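Local coordinates for Pvc2 (Photorhabdus asymbiotica subsp. asymbiotica, PDB 6J0B), which forms the sheath around the tube of an extracellular contractile injection system, captured in the extended state, and probably drives the tube outward when the sheath contracts, at residues I47-W52 with C83-T88; Q39-D44 with L56-N61; N139-A144 with G214-G219; G124-F129 with F153-Y158. One frame throughout, in Å; residues are numbered along the deposited sequence.

Contact 1. Residues I47-W52 with C83-T88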
loop_
_atom_site.group_PDB
_atom_site.type_symbol
_atom_site.label_atom_id
_atom_site.label_comp_id
_atom_site.label_asym_id
_atom_site.label_seq_id
_atom_site.Cartn_x
_atom_site.Cartn_y
_atom_site.Cartn_z
ATOM N N ILE A 47 -11.881 -17.104 -69.287
ATOM C CA ILE A 47 -11.297 -15.831 -68.895
ATOM C C ILE A 47 -11.251 -15.820 -67.376
ATOM O O ILE A 47 -12.296 -15.753 -66.717
ATOM C CB ILE A 47 -12.090 -14.639 -69.450
ATOM C CG1 ILE A 47 -11.950 -14.562 -70.973
ATOM C CG2 ILE A 47 -11.600 -13.339 -68.842
ATOM C CD1 ILE A 47 -13.080 -15.204 -71.751
ATOM N N ARG A 48 -10.052 -15.920 -66.812
ATOM C CA ARG A 48 -9.922 -15.903 -65.363
ATOM C C ARG A 48 -10.125 -14.488 -64.849
ATOM O O ARG A 48 -9.440 -13.555 -65.279
ATOM C CB ARG A 48 -8.565 -16.430 -64.914
ATOM C CG ARG A 48 -8.409 -16.352 -63.405
ATOM C CD ARG A 48 -6.996 -16.588 -62.936
ATOM N NE ARG A 48 -6.698 -18.006 -62.793
ATOM C CZ ARG A 48 -5.680 -18.481 -62.086
ATOM N NH1 ARG A 48 -5.475 -19.788 -62.009
ATOM N NH2 ARG A 48 -4.870 -17.646 -61.450
ATOM N N ILE A 49 -11.066 -14.334 -63.930
ATOM C CA ILE A 49 -11.403 -13.051 -63.336
ATOM C C ILE A 49 -10.939 -13.099 -61.888
ATOM O O ILE A 49 -11.545 -13.783 -61.057
ATOM C CB ILE A 49 -12.904 -12.766 -63.446
ATOM C CG1 ILE A 49 -13.304 -12.628 -64.914
ATOM C CG2 ILE A 49 -13.258 -11.530 -62.704
ATOM C CD1 ILE A 49 -12.597 -11.512 -65.639
ATOM N N ASN A 50 -9.851 -12.390 -61.586
ATOM C CA ASN A 50 -9.244 -12.499 -60.266
ATOM C C ASN A 50 -10.026 -11.737 -59.208
ATOM O O ASN A 50 -9.994 -12.109 -58.030
ATOM C CB ASN A 50 -7.804 -11.996 -60.307
ATOM C CG ASN A 50 -6.871 -12.954 -61.008
ATOM O OD1 ASN A 50 -6.821 -14.137 -60.679
ATOM N ND2 ASN A 50 -6.128 -12.449 -61.984
ATOM N N SER A 51 -10.731 -10.681 -59.598
ATOM C CA SER A 51 -11.389 -9.811 -58.636
ATOM C C SER A 51 -12.525 -9.082 -59.330
ATOM O O SER A 51 -12.690 -9.165 -60.547
ATOM C CB SER A 51 -10.403 -8.816 -58.030
ATOM O OG SER A 51 -9.762 -8.061 -59.040
ATOM N N TRP A 52 -13.308 -8.354 -58.534
ATOM C CA TRP A 52 -14.397 -7.564 -59.096
ATOM C C TRP A 52 -13.863 -6.407 -59.928
ATOM O O TRP A 52 -14.471 -6.023 -60.933
ATOM C CB TRP A 52 -15.299 -7.053 -57.976
ATOM C CG TRP A 52 -16.174 -5.925 -58.389
ATOM C CD1 TRP A 52 -16.054 -4.624 -58.019
ATOM C CD2 TRP A 52 -17.298 -5.991 -59.271
ATOM N NE1 TRP A 52 -17.037 -3.872 -58.606
ATOM C CE2 TRP A 52 -17.815 -4.688 -59.381
ATOM C CE3 TRP A 52 -17.920 -7.023 -59.974
ATOM C CZ2 TRP A 52 -18.923 -4.392 -60.164
ATOM C CZ3 TRP A 52 -19.017 -6.727 -60.752
ATOM C CH2 TRP A 52 -19.509 -5.424 -60.842
ATOM N N CYS A 83 -12.620 -16.594 -60.379
ATOM C CA CYS A 83 -13.512 -17.478 -61.108
ATOM C C CYS A 83 -13.193 -17.410 -62.591
ATOM O O CYS A 83 -12.467 -16.527 -63.050
ATOM C CB CYS A 83 -14.979 -17.109 -60.876
ATOM S SG CYS A 83 -15.445 -15.497 -61.527
ATOM N N TYR A 84 -13.747 -18.355 -63.340
ATOM C CA TYR A 84 -13.605 -18.399 -64.786
ATOM C C TYR A 84 -14.940 -18.084 -65.443
ATOM O O TYR A 84 -16.004 -18.296 -64.859
ATOM C CB TYR A 84 -13.107 -19.767 -65.255
ATOM C CG TYR A 84 -11.701 -20.096 -64.819
ATOM C CD1 TYR A 84 -11.458 -20.719 -63.604
ATOM C CD2 TYR A 84 -10.616 -19.788 -65.625
ATOM C CE1 TYR A 84 -10.174 -21.021 -63.203
ATOM C CE2 TYR A 84 -9.331 -20.085 -65.234
ATOM C CZ TYR A 84 -9.117 -20.702 -64.023
ATOM O OH TYR A 84 -7.835 -21.000 -63.628
ATOM N N LEU A 85 -14.874 -17.570 -66.667
ATOM C CA LEU A 85 -16.054 -17.230 -67.453
ATOM C C LEU A 85 -15.982 -17.996 -68.765
ATOM O O LEU A 85 -15.219 -17.625 -69.660
ATOM C CB LEU A 85 -16.133 -15.726 -67.709
ATOM C CG LEU A 85 -16.937 -14.830 -66.768
ATOM C CD1 LEU A 85 -16.323 -14.766 -65.390
ATOM C CD2 LEU A 85 -17.046 -13.442 -67.362
ATOM N N VAL A 86 -16.772 -19.057 -68.882
ATOM C CA VAL A 86 -16.806 -19.896 -70.073
ATOM C C VAL A 86 -18.187 -19.771 -70.695
ATOM O O VAL A 86 -19.195 -19.822 -69.983
ATOM C CB VAL A 86 -16.483 -21.365 -69.742
ATOM C CG1 VAL A 86 -16.369 -22.191 -71.006
ATOM C CG2 VAL A 86 -15.203 -21.459 -68.948
ATOM N N LYS A 87 -18.233 -19.591 -72.013
ATOM C CA LYS A 87 -19.511 -19.556 -72.708
ATOM C C LYS A 87 -20.148 -20.940 -72.716
ATOM O O LYS A 87 -19.463 -21.964 -72.682
ATOM C CB LYS A 87 -19.340 -19.036 -74.134
ATOM C CG LYS A 87 -19.938 -17.657 -74.328
ATOM C CD LYS A 87 -19.712 -17.118 -75.722
ATOM C CE LYS A 87 -20.267 -15.710 -75.840
ATOM N NZ LYS A 87 -20.000 -15.115 -77.175
ATOM N N THR A 88 -21.480 -20.961 -72.764
ATOM C CA THR A 88 -22.226 -22.164 -72.418
ATOM C C THR A 88 -22.221 -23.225 -73.512
ATOM O O THR A 88 -22.446 -24.400 -73.207
ATOM C CB THR A 88 -23.671 -21.800 -72.053
ATOM O OG1 THR A 88 -24.379 -22.979 -71.658
ATOM C CG2 THR A 88 -24.392 -21.149 -73.227
#
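The flat groups of Arg48 and Tyr84 lie side by side and point the same way, with the guanidinium and ring planes 74° apart. At the guanidinium edge sits the phenol oxygen: Arg48 NH1 donates to Tyr84 OH over 3.1 Å, the acceptor only 2° out of the guanidinium plane, and Arg48 NE adds a weak bond to the same oxygen. The extended start of the arginine chain, CG anti to the backbone N (chi1 177°), runs it along the tyrosine, so that Arg48 CB comes obliquely to Tyr84 CE2 at 3.7 Å. Val31, on strand 31-34, also packs on this tyrosine.

On the other face of the sheet the contact is apolar. Ile49 CG1 meets Leu85 CD1 at 3.7 Å, and Ile49 CB lies 4.2 Å from Cys83 SG; Tyr55 of helix 52-58 touches both Ile49 and Leu85.

Between the two faces, Ile49 and Cys83 form an antiparallel hydrogen-bonded pair. The bond from Ile49 N to Cys83 O, 2.7 Å long, is almost straight, while Cys83 N returns one to Ile49 O at 3.1 Å. Toward Ile47 and Leu85 the pairing weakens. Strand 47-49 is the outermost of its sheet within this chain, and the chemistry implies that one sound backbone pair holds it here, together with a hydrogen-bonded arginine and tyrosine on one face and apolar packing on the other.

Contact 2. Residues Q39-D44 with L56-N61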
loop_
_atom_site.group_PDB
_atom_site.type_symbol
_atom_site.label_atom_id
_atom_site.label_comp_id
_atom_site.label_asym_id
_atom_site.label_seq_id
_atom_site.Cartn_x
_atom_site.Cartn_y
_atom_site.Cartn_z
ATOM N N GLN A 39 -21.290 -10.196 -75.862
ATOM C CA GLN A 39 -20.271 -9.676 -76.763
ATOM C C GLN A 39 -18.904 -9.523 -76.112
ATOM O O GLN A 39 -17.943 -9.183 -76.810
ATOM C CB GLN A 39 -20.717 -8.322 -77.323
ATOM C CG GLN A 39 -20.765 -7.192 -76.294
ATOM C CD GLN A 39 -22.093 -7.101 -75.556
ATOM O OE1 GLN A 39 -22.884 -8.044 -75.548
ATOM N NE2 GLN A 39 -22.343 -5.953 -74.936
ATOM N N TYR A 40 -18.783 -9.769 -74.810
ATOM C CA TYR A 40 -17.539 -9.453 -74.121
ATOM C C TYR A 40 -16.571 -10.623 -74.054
ATOM O O TYR A 40 -15.356 -10.415 -74.122
ATOM C CB TYR A 40 -17.835 -8.943 -72.714
ATOM C CG TYR A 40 -18.283 -7.508 -72.707
ATOM C CD1 TYR A 40 -17.361 -6.478 -72.841
ATOM C CD2 TYR A 40 -19.626 -7.177 -72.578
ATOM C CE1 TYR A 40 -17.761 -5.159 -72.841
ATOM C CE2 TYR A 40 -20.036 -5.859 -72.572
ATOM C CZ TYR A 40 -19.099 -4.855 -72.706
ATOM O OH TYR A 40 -19.500 -3.540 -72.704
ATOM N N ILE A 41 -17.063 -11.849 -73.917
ATOM C CA ILE A 41 -16.200 -13.021 -73.869
ATOM C C ILE A 41 -16.361 -13.800 -75.166
ATOM O O ILE A 41 -17.416 -13.757 -75.812
ATOM C CB ILE A 41 -16.475 -13.905 -72.633
ATOM C CG1 ILE A 41 -17.780 -14.682 -72.752
ATOM C CG2 ILE A 41 -16.500 -13.063 -71.371
ATOM C CD1 ILE A 41 -17.828 -15.855 -71.826
ATOM N N SER A 42 -15.292 -14.474 -75.567
ATOM C CA SER A 42 -15.271 -15.249 -76.794
ATOM C C SER A 42 -15.552 -16.715 -76.497
ATOM O O SER A 42 -15.497 -17.163 -75.349
ATOM C CB SER A 42 -13.918 -15.103 -77.492
ATOM O OG SER A 42 -13.753 -16.077 -78.507
ATOM N N GLU A 43 -15.869 -17.461 -77.550
ATOM C CA GLU A 43 -16.007 -18.901 -77.421
ATOM C C GLU A 43 -14.652 -19.547 -77.162
ATOM O O GLU A 43 -13.598 -19.014 -77.520
ATOM C CB GLU A 43 -16.601 -19.512 -78.687
ATOM C CG GLU A 43 -18.107 -19.543 -78.775
ATOM C CD GLU A 43 -18.567 -20.155 -80.083
ATOM O OE1 GLU A 43 -19.762 -20.035 -80.419
ATOM O OE2 GLU A 43 -17.721 -20.756 -80.781
ATOM N N ASP A 44 -14.704 -20.707 -76.505
ATOM C CA ASP A 44 -13.618 -21.684 -76.427
ATOM C C ASP A 44 -12.370 -21.163 -75.719
ATOM O O ASP A 44 -11.267 -21.655 -75.975
ATOM C CB ASP A 44 -13.254 -22.218 -77.817
ATOM C CG ASP A 44 -14.156 -23.353 -78.254
ATOM O OD1 ASP A 44 -14.252 -24.352 -77.513
ATOM O OD2 ASP A 44 -14.778 -23.244 -79.331
ATOM N N LEU A 56 -14.526 -5.548 -63.764
ATOM C CA LEU A 56 -14.959 -4.207 -64.122
ATOM C C LEU A 56 -14.021 -3.525 -65.109
ATOM O O LEU A 56 -14.328 -2.423 -65.569
ATOM C CB LEU A 56 -15.100 -3.364 -62.856
ATOM C CG LEU A 56 -16.222 -2.331 -62.813
ATOM C CD1 LEU A 56 -17.537 -2.951 -63.239
ATOM C CD2 LEU A 56 -16.334 -1.759 -61.414
ATOM N N ASN A 57 -12.879 -4.137 -65.424
ATOM C CA ASN A 57 -12.053 -3.669 -66.528
ATOM C C ASN A 57 -12.460 -4.316 -67.843
ATOM O O ASN A 57 -12.300 -3.707 -68.906
ATOM C CB ASN A 57 -10.580 -3.960 -66.250
ATOM C CG ASN A 57 -10.061 -3.231 -65.032
ATOM O OD1 ASN A 57 -10.784 -2.466 -64.398
ATOM N ND2 ASN A 57 -8.802 -3.475 -64.692
ATOM N N LEU A 58 -12.987 -5.542 -67.785
ATOM C CA LEU A 58 -13.373 -6.255 -68.996
ATOM C C LEU A 58 -14.613 -5.641 -69.630
ATOM O O LEU A 58 -14.667 -5.454 -70.850
ATOM C CB LEU A 58 -13.615 -7.727 -68.674
ATOM C CG LEU A 58 -13.770 -8.655 -69.874
ATOM C CD1 LEU A 58 -12.413 -8.928 -70.494
ATOM C CD2 LEU A 58 -14.454 -9.947 -69.466
ATOM N N ILE A 59 -15.620 -5.331 -68.822
ATOM C CA ILE A 59 -16.802 -4.609 -69.269
ATOM C C ILE A 59 -16.655 -3.157 -68.838
ATOM O O ILE A 59 -16.045 -2.865 -67.804
ATOM C CB ILE A 59 -18.092 -5.239 -68.711
ATOM C CG1 ILE A 59 -18.037 -5.325 -67.190
ATOM C CG2 ILE A 59 -18.272 -6.632 -69.261
ATOM C CD1 ILE A 59 -19.374 -5.259 -66.545
ATOM N N GLY A 60 -17.188 -2.243 -69.647
ATOM C CA GLY A 60 -17.006 -0.831 -69.355
ATOM C C GLY A 60 -17.843 -0.365 -68.181
ATOM O O GLY A 60 -17.320 0.164 -67.196
ATOM N N ASN A 61 -19.154 -0.558 -68.268
ATOM C CA ASN A 61 -20.087 -0.133 -67.238
ATOM C C ASN A 61 -20.716 -1.344 -66.569
ATOM O O ASN A 61 -20.904 -2.390 -67.195
ATOM C CB ASN A 61 -21.206 0.739 -67.813
ATOM C CG ASN A 61 -20.696 2.023 -68.415
ATOM O OD1 ASN A 61 -19.653 2.541 -68.017
ATOM N ND2 ASN A 61 -21.438 2.555 -69.379
#
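Tyr40 and Ile59 meet through a CH-pi interaction, the most clearly defined meeting of this contact. The methyl Ile59 CG2 stands over the centre of one face of the Tyr40 ring, 3.5 Å from the centroid and 9° off the ring normal, and the two side chains cross at about a right angle. Within the ring, Tyr40 CG and CD2 are both 3.6 Å from Ile59 CG2. The torsions explain the meeting: in Ile59 the CG2 branch lies anti to the carbonyl carbon while CG1 takes the position between N and C (chi1 55°), which leaves the short methyl to face the ring and leads the longer branch elsewhere.

A second, looser apolar touch joins the same two segments, where Ile41 CG2 and Leu58 CD2 approach to 4.2 Å.

Backbone contacts with the ring are of a third kind, and no hydrogen bond spans the segments. Leu58 O lies 3.5 Å from Tyr40 CD1 in an oblique approach, and Gly60 N is no nearer than 4.0 Å to Tyr40 OH.

Beyond the pair, Ile41 O receives a weak hydrogen bond from Lys87, and Asn57 packs on Thr320 of a second subunit. The arrangement is that of a connecting loop, here the one between strands 31-34 and 47-49, laying an aromatic side chain against the C-terminal end of a short helix, 52-58, beside the edge of the central mixed sheet.

Contact 3. Residues N139-A144 with G214-G219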
loop_
_atom_site.group_PDB
_atom_site.type_symbol
_atom_site.label_atom_id
_atom_site.label_comp_id
_atom_site.label_asym_id
_atom_site.label_seq_id
_atom_site.Cartn_x
_atom_site.Cartn_y
_atom_site.Cartn_z
ATOM N N ASN A 139 -48.752 -27.721 -54.347
ATOM C CA ASN A 139 -49.750 -28.535 -55.024
ATOM C C ASN A 139 -49.165 -29.283 -56.220
ATOM O O ASN A 139 -49.315 -30.502 -56.324
ATOM C CB ASN A 139 -50.913 -27.635 -55.456
ATOM C CG ASN A 139 -52.111 -28.412 -55.964
ATOM O OD1 ASN A 139 -52.205 -29.627 -55.794
ATOM N ND2 ASN A 139 -53.047 -27.702 -56.581
ATOM N N GLY A 140 -48.507 -28.570 -57.131
ATOM C CA GLY A 140 -47.861 -29.206 -58.263
ATOM C C GLY A 140 -46.385 -29.433 -58.017
ATOM O O GLY A 140 -45.555 -29.222 -58.906
ATOM N N ALA A 141 -46.052 -29.883 -56.807
ATOM C CA ALA A 141 -44.675 -29.829 -56.332
ATOM C C ALA A 141 -43.808 -30.967 -56.853
ATOM O O ALA A 141 -42.609 -30.768 -57.067
ATOM C CB ALA A 141 -44.655 -29.822 -54.804
ATOM N N GLU A 142 -44.368 -32.159 -57.055
ATOM C CA GLU A 142 -43.539 -33.267 -57.513
ATOM C C GLU A 142 -43.265 -33.221 -59.010
ATOM O O GLU A 142 -42.459 -34.020 -59.499
ATOM C CB GLU A 142 -44.175 -34.610 -57.133
ATOM C CG GLU A 142 -45.355 -35.036 -57.984
ATOM C CD GLU A 142 -46.584 -35.357 -57.153
ATOM O OE1 GLU A 142 -46.991 -34.499 -56.343
ATOM O OE2 GLU A 142 -47.139 -36.467 -57.303
ATOM N N GLU A 143 -43.902 -32.307 -59.743
ATOM C CA GLU A 143 -43.566 -32.097 -61.146
ATOM C C GLU A 143 -42.360 -31.182 -61.308
ATOM O O GLU A 143 -41.636 -31.290 -62.303
ATOM C CB GLU A 143 -44.759 -31.503 -61.892
ATOM C CG GLU A 143 -46.088 -32.157 -61.572
ATOM C CD GLU A 143 -47.254 -31.205 -61.758
ATOM O OE1 GLU A 143 -48.413 -31.642 -61.608
ATOM O OE2 GLU A 143 -47.007 -30.016 -62.050
ATOM N N ALA A 144 -42.138 -30.272 -60.357
ATOM C CA ALA A 144 -40.980 -29.390 -60.422
ATOM C C ALA A 144 -39.692 -30.120 -60.076
ATOM O O ALA A 144 -38.628 -29.770 -60.595
ATOM C CB ALA A 144 -41.171 -28.195 -59.490
ATOM N N GLY A 214 -41.320 -28.465 -46.930
ATOM C CA GLY A 214 -41.383 -29.875 -46.598
ATOM C C GLY A 214 -41.654 -30.764 -47.794
ATOM O O GLY A 214 -41.246 -31.928 -47.806
ATOM N N GLU A 215 -42.348 -30.237 -48.805
ATOM C CA GLU A 215 -42.579 -30.992 -50.033
ATOM C C GLU A 215 -41.284 -31.205 -50.800
ATOM O O GLU A 215 -40.977 -32.320 -51.233
ATOM C CB GLU A 215 -43.581 -30.257 -50.921
ATOM C CG GLU A 215 -44.997 -30.754 -50.821
ATOM C CD GLU A 215 -45.216 -32.081 -51.510
ATOM O OE1 GLU A 215 -44.667 -32.293 -52.610
ATOM O OE2 GLU A 215 -45.947 -32.917 -50.944
ATOM N N TYR A 216 -40.511 -30.138 -50.973
ATOM C CA TYR A 216 -39.385 -30.167 -51.890
ATOM C C TYR A 216 -38.129 -30.749 -51.273
ATOM O O TYR A 216 -37.224 -31.134 -52.011
ATOM C CB TYR A 216 -39.102 -28.759 -52.402
ATOM C CG TYR A 216 -40.152 -28.275 -53.365
ATOM C CD1 TYR A 216 -40.031 -28.519 -54.724
ATOM C CD2 TYR A 216 -41.273 -27.594 -52.915
ATOM C CE1 TYR A 216 -40.991 -28.090 -55.611
ATOM C CE2 TYR A 216 -42.239 -27.163 -53.792
ATOM C CZ TYR A 216 -42.091 -27.410 -55.140
ATOM O OH TYR A 216 -43.050 -26.974 -56.021
ATOM N N ASN A 217 -38.060 -30.843 -49.950
ATOM C CA ASN A 217 -36.844 -31.301 -49.297
ATOM C C ASN A 217 -36.651 -32.810 -49.379
ATOM O O ASN A 217 -35.545 -33.291 -49.121
ATOM C CB ASN A 217 -36.862 -30.870 -47.832
ATOM C CG ASN A 217 -35.481 -30.712 -47.252
ATOM O OD1 ASN A 217 -34.564 -30.240 -47.918
ATOM N ND2 ASN A 217 -35.326 -31.099 -45.997
ATOM N N THR A 218 -37.688 -33.570 -49.735
ATOM C CA THR A 218 -37.630 -35.015 -49.545
ATOM C C THR A 218 -36.924 -35.736 -50.693
ATOM O O THR A 218 -35.857 -36.324 -50.500
ATOM C CB THR A 218 -39.044 -35.572 -49.354
ATOM O OG1 THR A 218 -39.817 -35.340 -50.538
ATOM C CG2 THR A 218 -39.722 -34.899 -48.169
ATOM N N GLY A 219 -37.497 -35.703 -51.895
ATOM C CA GLY A 219 -37.054 -36.633 -52.923
ATOM C C GLY A 219 -35.891 -36.217 -53.803
ATOM O O GLY A 219 -34.842 -36.864 -53.793
#
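Tyr216 reaches the 139-144 segment with the far end of its ring. From CB, with CG anti to the carbonyl carbon (chi1 -72°), the ring is carried from helix 210-216 across to the start of helix 141-144. The contacts begin at CD1, which lies 4.1 Å from Ala141 O. That oxygen approaches obliquely and comes to 3.5 Å from Tyr216 CE1, while Ala144 CB sits at the ring edge, near its plane, 3.9 Å from the same CE1. Ala141 CB comes instead from one side of the plane, against the hydroxyl end of the ring, 3.7 Å from Tyr216 CE2 and 3.5 Å from Tyr216 CZ. The hydroxyl at the tip packs by van der Waals contact against the alanine backbone, Tyr216 OH being 3.3 Å from Ala141 CA, but its polar partner is Thr137 O, to which it is hydrogen-bonded just before the segment.

The ring thus lies against two alanines of a short, weakly bonded helix. That helix belongs to the crossover of a beta-alpha-beta unit, between parallel strands 126-130 and 154-157, in the region matching the subtilisin-like domain of phage tail sheath proteins. The tyrosine also packs on Ile222 and Met224 of strand 222-228.

Glu215, the residue before the tyrosine, reaches the same Ala141 methyl. Bent at chi2 (-74°), it places OE1 3.3 Å from Ala141 CB. Glu142 OE1 lies 4.9 Å from Glu215 OE1, a proximity of like charges that would probably raise the proton affinity of either carboxylate slightly. The backbone oxygen Glu215 O accepts a hydrogen bond from Lys145 NZ.

Contact 4. Residues G124-F129 with F153-Y158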
loop_
_atom_site.group_PDB
_atom_site.type_symbol
_atom_site.label_atom_id
_atom_site.label_comp_id
_atom_site.label_asym_id
_atom_site.label_seq_id
_atom_site.Cartn_x
_atom_site.Cartn_y
_atom_site.Cartn_z
ATOM N N GLY A 124 -13.972 -34.268 -60.089
ATOM C CA GLY A 124 -14.256 -33.537 -58.874
ATOM C C GLY A 124 -15.213 -32.374 -59.006
ATOM O O GLY A 124 -15.189 -31.474 -58.161
ATOM N N LEU A 125 -16.068 -32.369 -60.021
ATOM C CA LEU A 125 -16.931 -31.226 -60.282
ATOM C C LEU A 125 -18.233 -31.336 -59.497
ATOM O O LEU A 125 -18.929 -32.351 -59.569
ATOM C CB LEU A 125 -17.229 -31.119 -61.776
ATOM C CG LEU A 125 -16.368 -30.186 -62.630
ATOM C CD1 LEU A 125 -16.460 -28.772 -62.109
ATOM C CD2 LEU A 125 -14.922 -30.641 -62.691
ATOM N N PHE A 126 -18.553 -30.286 -58.748
ATOM C CA PHE A 126 -19.854 -30.105 -58.121
ATOM C C PHE A 126 -20.577 -28.993 -58.866
ATOM O O PHE A 126 -19.952 -28.017 -59.286
ATOM C CB PHE A 126 -19.698 -29.750 -56.640
ATOM C CG PHE A 126 -20.967 -29.866 -55.846
ATOM C CD1 PHE A 126 -21.309 -31.060 -55.237
ATOM C CD2 PHE A 126 -21.806 -28.776 -55.690
ATOM C CE1 PHE A 126 -22.473 -31.168 -54.507
ATOM C CE2 PHE A 126 -22.968 -28.881 -54.962
ATOM C CZ PHE A 126 -23.299 -30.077 -54.370
ATOM N N ALA A 127 -21.889 -29.129 -59.039
ATOM C CA ALA A 127 -22.631 -28.245 -59.935
ATOM C C ALA A 127 -23.870 -27.691 -59.251
ATOM O O ALA A 127 -24.914 -28.345 -59.234
ATOM C CB ALA A 127 -23.023 -28.979 -61.214
ATOM N N VAL A 128 -23.781 -26.473 -58.738
ATOM C CA VAL A 128 -24.929 -25.793 -58.152
ATOM C C VAL A 128 -25.618 -24.985 -59.247
ATOM O O VAL A 128 -24.970 -24.207 -59.954
ATOM C CB VAL A 128 -24.499 -24.904 -56.973
ATOM C CG1 VAL A 128 -23.147 -24.277 -57.233
ATOM C CG2 VAL A 128 -25.521 -23.829 -56.688
ATOM N N PHE A 129 -26.923 -25.186 -59.418
ATOM C CA PHE A 129 -27.685 -24.341 -60.330
ATOM C C PHE A 129 -29.010 -23.958 -59.681
ATOM O O PHE A 129 -29.264 -24.253 -58.511
ATOM C CB PHE A 129 -27.881 -24.997 -61.703
ATOM C CG PHE A 129 -28.007 -26.484 -61.670
ATOM C CD1 PHE A 129 -26.955 -27.282 -62.088
ATOM C CD2 PHE A 129 -29.179 -27.084 -61.267
ATOM C CE1 PHE A 129 -27.066 -28.652 -62.083
ATOM C CE2 PHE A 129 -29.291 -28.455 -61.258
ATOM C CZ PHE A 129 -28.236 -29.237 -61.672
ATOM N N PHE A 153 -24.133 -34.852 -57.437
ATOM C CA PHE A 153 -23.183 -33.753 -57.482
ATOM C C PHE A 153 -23.852 -32.404 -57.636
ATOM O O PHE A 153 -23.157 -31.400 -57.804
ATOM C CB PHE A 153 -22.197 -33.955 -58.630
ATOM C CG PHE A 153 -21.530 -35.287 -58.614
ATOM C CD1 PHE A 153 -22.031 -36.335 -59.366
ATOM C CD2 PHE A 153 -20.402 -35.497 -57.843
ATOM C CE1 PHE A 153 -21.427 -37.565 -59.345
ATOM C CE2 PHE A 153 -19.791 -36.727 -57.822
ATOM C CZ PHE A 153 -20.307 -37.760 -58.572
ATOM N N ALA A 154 -25.171 -32.349 -57.590
ATOM C CA ALA A 154 -25.878 -31.118 -57.873
ATOM C C ALA A 154 -26.767 -30.720 -56.707
ATOM O O ALA A 154 -27.339 -31.566 -56.017
ATOM C CB ALA A 154 -26.704 -31.255 -59.145
ATOM N N ALA A 155 -26.864 -29.415 -56.494
ATOM C CA ALA A 155 -27.755 -28.834 -55.506
ATOM C C ALA A 155 -28.554 -27.732 -56.177
ATOM O O ALA A 155 -28.031 -27.001 -57.020
ATOM C CB ALA A 155 -26.982 -28.279 -54.312
ATOM N N VAL A 156 -29.826 -27.625 -55.811
ATOM C CA VAL A 156 -30.742 -26.665 -56.413
ATOM C C VAL A 156 -31.234 -25.736 -55.316
ATOM O O VAL A 156 -31.778 -26.196 -54.306
ATOM C CB VAL A 156 -31.916 -27.364 -57.111
ATOM C CG1 VAL A 156 -32.884 -26.352 -57.644
ATOM C CG2 VAL A 156 -31.413 -28.233 -58.236
ATOM N N TYR A 157 -31.041 -24.437 -55.511
ATOM C CA TYR A 157 -31.480 -23.417 -54.568
ATOM C C TYR A 157 -32.612 -22.644 -55.226
ATOM O O TYR A 157 -32.442 -22.128 -56.332
ATOM C CB TYR A 157 -30.318 -22.508 -54.171
ATOM C CG TYR A 157 -29.206 -23.258 -53.467
ATOM C CD1 TYR A 157 -29.200 -23.394 -52.089
ATOM C CD2 TYR A 157 -28.172 -23.842 -54.185
ATOM C CE1 TYR A 157 -28.197 -24.090 -51.446
ATOM C CE2 TYR A 157 -27.169 -24.539 -53.550
ATOM C CZ TYR A 157 -27.185 -24.656 -52.184
ATOM O OH TYR A 157 -26.178 -25.347 -51.553
ATOM N N TYR A 158 -33.782 -22.613 -54.576
ATOM C CA TYR A 158 -34.981 -22.213 -55.309
ATOM C C TYR A 158 -35.091 -20.716 -55.609
ATOM O O TYR A 158 -35.060 -20.366 -56.796
ATOM C CB TYR A 158 -36.250 -22.719 -54.603
ATOM C CG TYR A 158 -37.517 -21.983 -54.983
ATOM C CD1 TYR A 158 -38.017 -22.020 -56.283
ATOM C CD2 TYR A 158 -38.223 -21.266 -54.032
ATOM C CE1 TYR A 158 -39.149 -21.329 -56.621
ATOM C CE2 TYR A 158 -39.374 -20.592 -54.359
ATOM C CZ TYR A 158 -39.833 -20.632 -55.652
ATOM O OH TYR A 158 -40.979 -19.958 -55.979
#
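Phe126 spreads one face of its ring beneath Phe153 O, which stands 3.1 Å above the plane and over the centre. The same oxygen accepts the bond from Ala127 N at 2.9 Å and 171°, so one carbonyl both pairs the strands and meets the aromatic face. With CG anti to the backbone N (chi1 -166°), the Phe126 ring extends over to the neighbouring strand, where Ala155 CB reaches its edge 4.1 Å from Phe126 CZ. Val128 CG2 likewise meets the edge of the Tyr157 ring, 3.6 Å from Tyr157 CE2. On the opposite face of the sheet, Phe129 CZ packs on Ala154 CB at 3.6 Å and Phe129 CE2 on Val156 CG2 at 3.7 Å.

The parallel backbones hold these groups in place: Phe129 N donates to Ala155 O over 3.2 Å, and Tyr157 N adds a weak bond to Phe129 O. In the next shell, Tyr157 OH is hydrogen-bonded to Tyr180 OH.

The two strands are joined through helix 141-144 as a beta-alpha-beta unit, and lie between strands 103-106 and 222-228. Helices 172-186 and 250-266 pack on the face bearing Phe126 and Ala155.

In the fold
Contacts 1 and 4 belong to one mixed sheet: contact 1 joins its outermost strand, 47-49, to strand 83-87, while contact 4 pairs two inner parallel strands, with strands 31-34 and 103-106 between. The centres of contacts 1 and 4 are about 18 Å apart. Contact 2 lies beside the outer end of the sheet, its centre about 10 Å from that of contact 1, and the two touch where Ile41 meets Ile47 and Leu85. Contact 3 sits beyond the inner strands, about 18 Å between centres from contact 4 and about 7 Å at the nearest atoms; its helix 141-144 connects the strands of contact 4. Contacts 2 and 3 are farthest apart, about 39 Å between centres.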